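Local coordinates for phosphogluconate dehydrogenase NAD-binding putative C-terminal domain-containing protein (Sinorhizobium meliloti, PDB 4EZB) that is of unknown function but may be an oxidoreductase, with a Rossmann-type fold like that of dinucleotide-binding dehydrogenases, at residues 26-32 with 49-55. Numbering follows the deposited sequence.
Sequences TIAFIGF and ARLAAYD
Phe29 and Leu51 meet over the parallel strand pair 26-30 and 50-54, whose backbones are joined by alternating bonds: Ile27 N to Arg50 O, Ala52 N to Ile27 O, Phe29 N to Ala52 O, Tyr54 N to Phe29 O and Gly31 N to Tyr54 O. Followed outward, Phe29 CB lies 4.0 Å from Ala53 CB. With CG beside the backbone N (chi1 -64°), the ring turns back along its partner strand: CD1 comes 3.3 Å from Ala52 O, which lies at the ring edge and in its plane, and CE1 ends 4.1 Å from Leu51 CD2. That same methyl reaches Ile27 CB, the Ile27 and Leu51 side chains running side by side, while Ile27 CD1 extends to Ala49 CB at 3.7 Å.

Past the strand ends, Asp55 OD1 accepts Phe32 N at 2.7 Å, on its anti side and 17° out of the carboxylate plane. The Phe32 ring swings back so that CD1 rests 3.7 Å from Ala53 CB. Asp55 OD2 forms a salt bridge with Arg57, so an alanine here would probably leave both the Phe32 amide and the Arg57 guanidinium without this partner and let the turn after Gly31 shift.

The pair forms a beta-alpha-beta crossover through helix 34-44, which covers Phe29 with Ile39 and Ala40; Gly31 belongs to a glycine-rich strand-turn-helix sequence consistent with a Rossmann-type dinucleotide-binding fold. On its other edge strand 26-30 bonds to strand 90-93, while on the opposite face Ile30 packs against helix 100-107.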
ATOM      1  N   THR A  26      31.317  27.323  16.862  1.00 58.63           N
ATOM      2  CA  THR A  26      30.319  28.366  16.582  1.00 55.54           C
ATOM      3  C   THR A  26      29.296  27.963  15.506  1.00 52.15           C
ATOM      4  O   THR A  26      29.663  27.560  14.407  1.00 51.88           O
ATOM      5  CB  THR A  26      30.974  29.698  16.216  1.00 55.29           C
ATOM      6  OG1 THR A  26      31.778  30.128  17.318  1.00 58.43           O
ATOM      7  CG2 THR A  26      29.902  30.773  15.913  1.00 54.18           C
ATOM      8  N   ILE A  27      28.021  28.074  15.863  1.00 51.79           N
ATOM      9  CA  ILE A  27      26.895  27.757  14.991  1.00 51.89           C
ATOM     10  C   ILE A  27      26.139  29.026  14.621  1.00 52.31           C
ATOM     11  O   ILE A  27      25.809  29.817  15.509  1.00 54.73           O
ATOM     12  CB  ILE A  27      25.922  26.788  15.691  1.00 53.25           C
ATOM     13  CG1 ILE A  27      26.671  25.519  16.127  1.00 55.30           C
ATOM     14  CG2 ILE A  27      24.737  26.457  14.791  1.00 52.80           C
ATOM     15  CD1 ILE A  27      26.006  24.754  17.255  1.00 54.77           C
ATOM     16  N   ALA A  28      25.874  29.216  13.322  1.00 47.55           N
ATOM     17  CA  ALA A  28      25.019  30.311  12.857  1.00 47.28           C
ATOM     18  C   ALA A  28      23.761  29.783  12.203  1.00 45.46           C
ATOM     19  O   ALA A  28      23.838  28.995  11.285  1.00 44.78           O
ATOM     20  CB  ALA A  28      25.769  31.224  11.891  1.00 45.84           C
ATOM     21  N   PHE A  29      22.601  30.207  12.690  1.00 46.10           N
ATOM     22  CA  PHE A  29      21.337  29.892  12.022  1.00 44.05           C
ATOM     23  C   PHE A  29      21.122  30.879  10.880  1.00 47.20           C
ATOM     24  O   PHE A  29      21.479  32.056  10.987  1.00 49.10           O
ATOM     25  CB  PHE A  29      20.170  29.974  12.992  1.00 41.58           C
ATOM     26  CG  PHE A  29      20.230  28.970  14.114  1.00 45.56           C
ATOM     27  CD1 PHE A  29      20.943  29.246  15.275  1.00 51.90           C
ATOM     28  CD2 PHE A  29      19.555  27.758  14.024  1.00 46.47           C
ATOM     29  CE1 PHE A  29      21.001  28.316  16.315  1.00 55.06           C
ATOM     30  CE2 PHE A  29      19.602  26.826  15.057  1.00 47.77           C
ATOM     31  CZ  PHE A  29      20.326  27.109  16.207  1.00 51.49           C
ATOM     32  N   ILE A  30      20.580  30.398   9.768  1.00 45.06           N
ATOM     33  CA  ILE A  30      19.999  31.301   8.787  1.00 40.61           C
ATOM     34  C   ILE A  30      18.515  31.036   8.799  1.00 40.40           C
ATOM     35  O   ILE A  30      18.069  29.941   8.468  1.00 39.48           O
ATOM     36  CB  ILE A  30      20.594  31.190   7.374  1.00 39.91           C
ATOM     37  CG1 ILE A  30      22.063  31.611   7.412  1.00 41.68           C
ATOM     38  CG2 ILE A  30      19.803  32.115   6.430  1.00 39.64           C
ATOM     39  CD1 ILE A  30      22.837  31.429   6.123  1.00 43.29           C
ATOM     40  N   GLY A  31      17.770  32.051   9.219  1.00 45.26           N
ATOM     41  CA  GLY A  31      16.372  31.901   9.577  1.00 48.54           C
ATOM     42  C   GLY A  31      16.347  31.828  11.088  1.00 53.00           C
ATOM     43  O   GLY A  31      17.098  31.056  11.683  1.00 54.05           O
ATOM     44  N   PHE A  32      15.525  32.668  11.708  1.00 53.29           N
ATOM     45  CA  PHE A  32      15.287  32.592  13.137  1.00 53.24           C
ATOM     46  C   PHE A  32      13.792  32.518  13.459  1.00 51.71           C
ATOM     47  O   PHE A  32      13.258  33.329  14.215  1.00 52.38           O
ATOM     48  CB  PHE A  32      15.977  33.734  13.889  1.00 54.98           C
ATOM     49  CG  PHE A  32      16.306  33.390  15.318  1.00 56.59           C
ATOM     50  CD1 PHE A  32      16.954  32.193  15.629  1.00 54.00           C
ATOM     51  CD2 PHE A  32      15.969  34.255  16.359  1.00 58.77           C
ATOM     52  CE1 PHE A  32      17.261  31.864  16.940  1.00 54.52           C
ATOM     53  CE2 PHE A  32      16.274  33.928  17.676  1.00 54.73           C
ATOM     54  CZ  PHE A  32      16.915  32.727  17.966  1.00 53.36           C
ATOM     55  N   ALA A  49      27.560  25.983  22.630  1.00 70.57           N
ATOM     56  CA  ALA A  49      28.295  26.597  21.539  1.00 66.01           C
ATOM     57  C   ALA A  49      27.949  28.077  21.465  1.00 60.37           C
ATOM     58  O   ALA A  49      26.839  28.470  21.831  1.00 55.93           O
ATOM     59  CB  ALA A  49      27.950  25.902  20.229  1.00 63.73           C
ATOM     60  N   ARG A  50      28.906  28.898  21.028  1.00 61.47           N
ATOM     61  CA  ARG A  50      28.591  30.255  20.603  1.00 63.71           C
ATOM     62  C   ARG A  50      27.521  30.181  19.500  1.00 64.22           C
ATOM     63  O   ARG A  50      27.773  29.651  18.414  1.00 65.55           O
ATOM     64  CB  ARG A  50      29.841  30.968  20.078  1.00 70.21           C
ATOM     65  CG  ARG A  50      30.509  31.910  21.070  1.00 80.30           C
ATOM     66  CD  ARG A  50      31.403  31.167  22.054  1.00 90.91           C
ATOM     67  NE  ARG A  50      32.043  32.065  23.018  1.00 96.93           N
ATOM     68  CZ  ARG A  50      32.971  31.691  23.897  1.00103.58           C
ATOM     69  NH1 ARG A  50      33.385  30.430  23.944  1.00109.24           N
ATOM     70  NH2 ARG A  50      33.493  32.581  24.732  1.00103.23           N
ATOM     71  N   LEU A  51      26.324  30.677  19.801  1.00 59.95           N
ATOM     72  CA  LEU A  51      25.236  30.732  18.839  1.00 53.95           C
ATOM     73  C   LEU A  51      25.161  32.105  18.190  1.00 54.49           C
ATOM     74  O   LEU A  51      25.548  33.101  18.795  1.00 58.35           O
ATOM     75  CB  LEU A  51      23.904  30.372  19.515  1.00 54.70           C
ATOM     76  CG  LEU A  51      23.764  28.973  20.155  1.00 57.47           C
ATOM     77  CD1 LEU A  51      22.410  28.758  20.816  1.00 57.32           C
ATOM     78  CD2 LEU A  51      24.003  27.865  19.131  1.00 56.72           C
ATOM     79  N   ALA A  52      24.684  32.145  16.946  1.00 52.29           N
ATOM     80  CA  ALA A  52      24.361  33.390  16.223  1.00 50.03           C
ATOM     81  C   ALA A  52      23.213  33.094  15.274  1.00 47.45           C
ATOM     82  O   ALA A  52      22.909  31.926  15.010  1.00 45.48           O
ATOM     83  CB  ALA A  52      25.562  33.928  15.455  1.00 48.63           C
ATOM     84  N   ALA A  53      22.554  34.137  14.784  1.00 45.75           N
ATOM     85  CA  ALA A  53      21.501  33.944  13.799  1.00 45.61           C
ATOM     86  C   ALA A  53      21.401  35.129  12.840  1.00 51.35           C
ATOM     87  O   ALA A  53      21.388  36.292  13.276  1.00 53.78           O
ATOM     88  CB  ALA A  53      20.171  33.698  14.478  1.00 43.21           C
ATOM     89  N   TYR A  54      21.362  34.839  11.537  1.00 50.75           N
ATOM     90  CA  TYR A  54      20.975  35.857  10.570  1.00 52.79           C
ATOM     91  C   TYR A  54      19.499  35.681  10.196  1.00 50.17           C
ATOM     92  O   TYR A  54      19.032  34.561   9.914  1.00 49.02           O
ATOM     93  CB  TYR A  54      21.872  35.923   9.326  1.00 54.86           C
ATOM     94  CG  TYR A  54      21.299  36.868   8.281  1.00 62.77           C
ATOM     95  CD1 TYR A  54      21.405  38.260   8.422  1.00 68.85           C
ATOM     96  CD2 TYR A  54      20.590  36.374   7.184  1.00 67.64           C
ATOM     97  CE1 TYR A  54      20.848  39.120   7.480  1.00 69.67           C
ATOM     98  CE2 TYR A  54      20.030  37.226   6.244  1.00 69.64           C
ATOM     99  CZ  TYR A  54      20.164  38.586   6.394  1.00 71.99           C
ATOM    100  OH  TYR A  54      19.605  39.401   5.446  1.00 79.68           O
ATOM    101  N   ASP A  55      18.772  36.793  10.235  1.00 47.02           N
ATOM    102  CA  ASP A  55      17.376  36.839   9.825  1.00 50.25           C
ATOM    103  C   ASP A  55      17.156  38.213   9.184  1.00 55.43           C
ATOM    104  O   ASP A  55      17.733  39.208   9.625  1.00 52.54           O
ATOM    105  CB  ASP A  55      16.463  36.629  11.039  1.00 49.71           C
ATOM    106  CG  ASP A  55      15.045  36.248  10.663  1.00 49.87           C
ATOM    107  OD1 ASP A  55      14.624  35.145  11.059  1.00 50.89           O
ATOM    108  OD2 ASP A  55      14.330  37.043  10.010  1.00 49.98           O
TER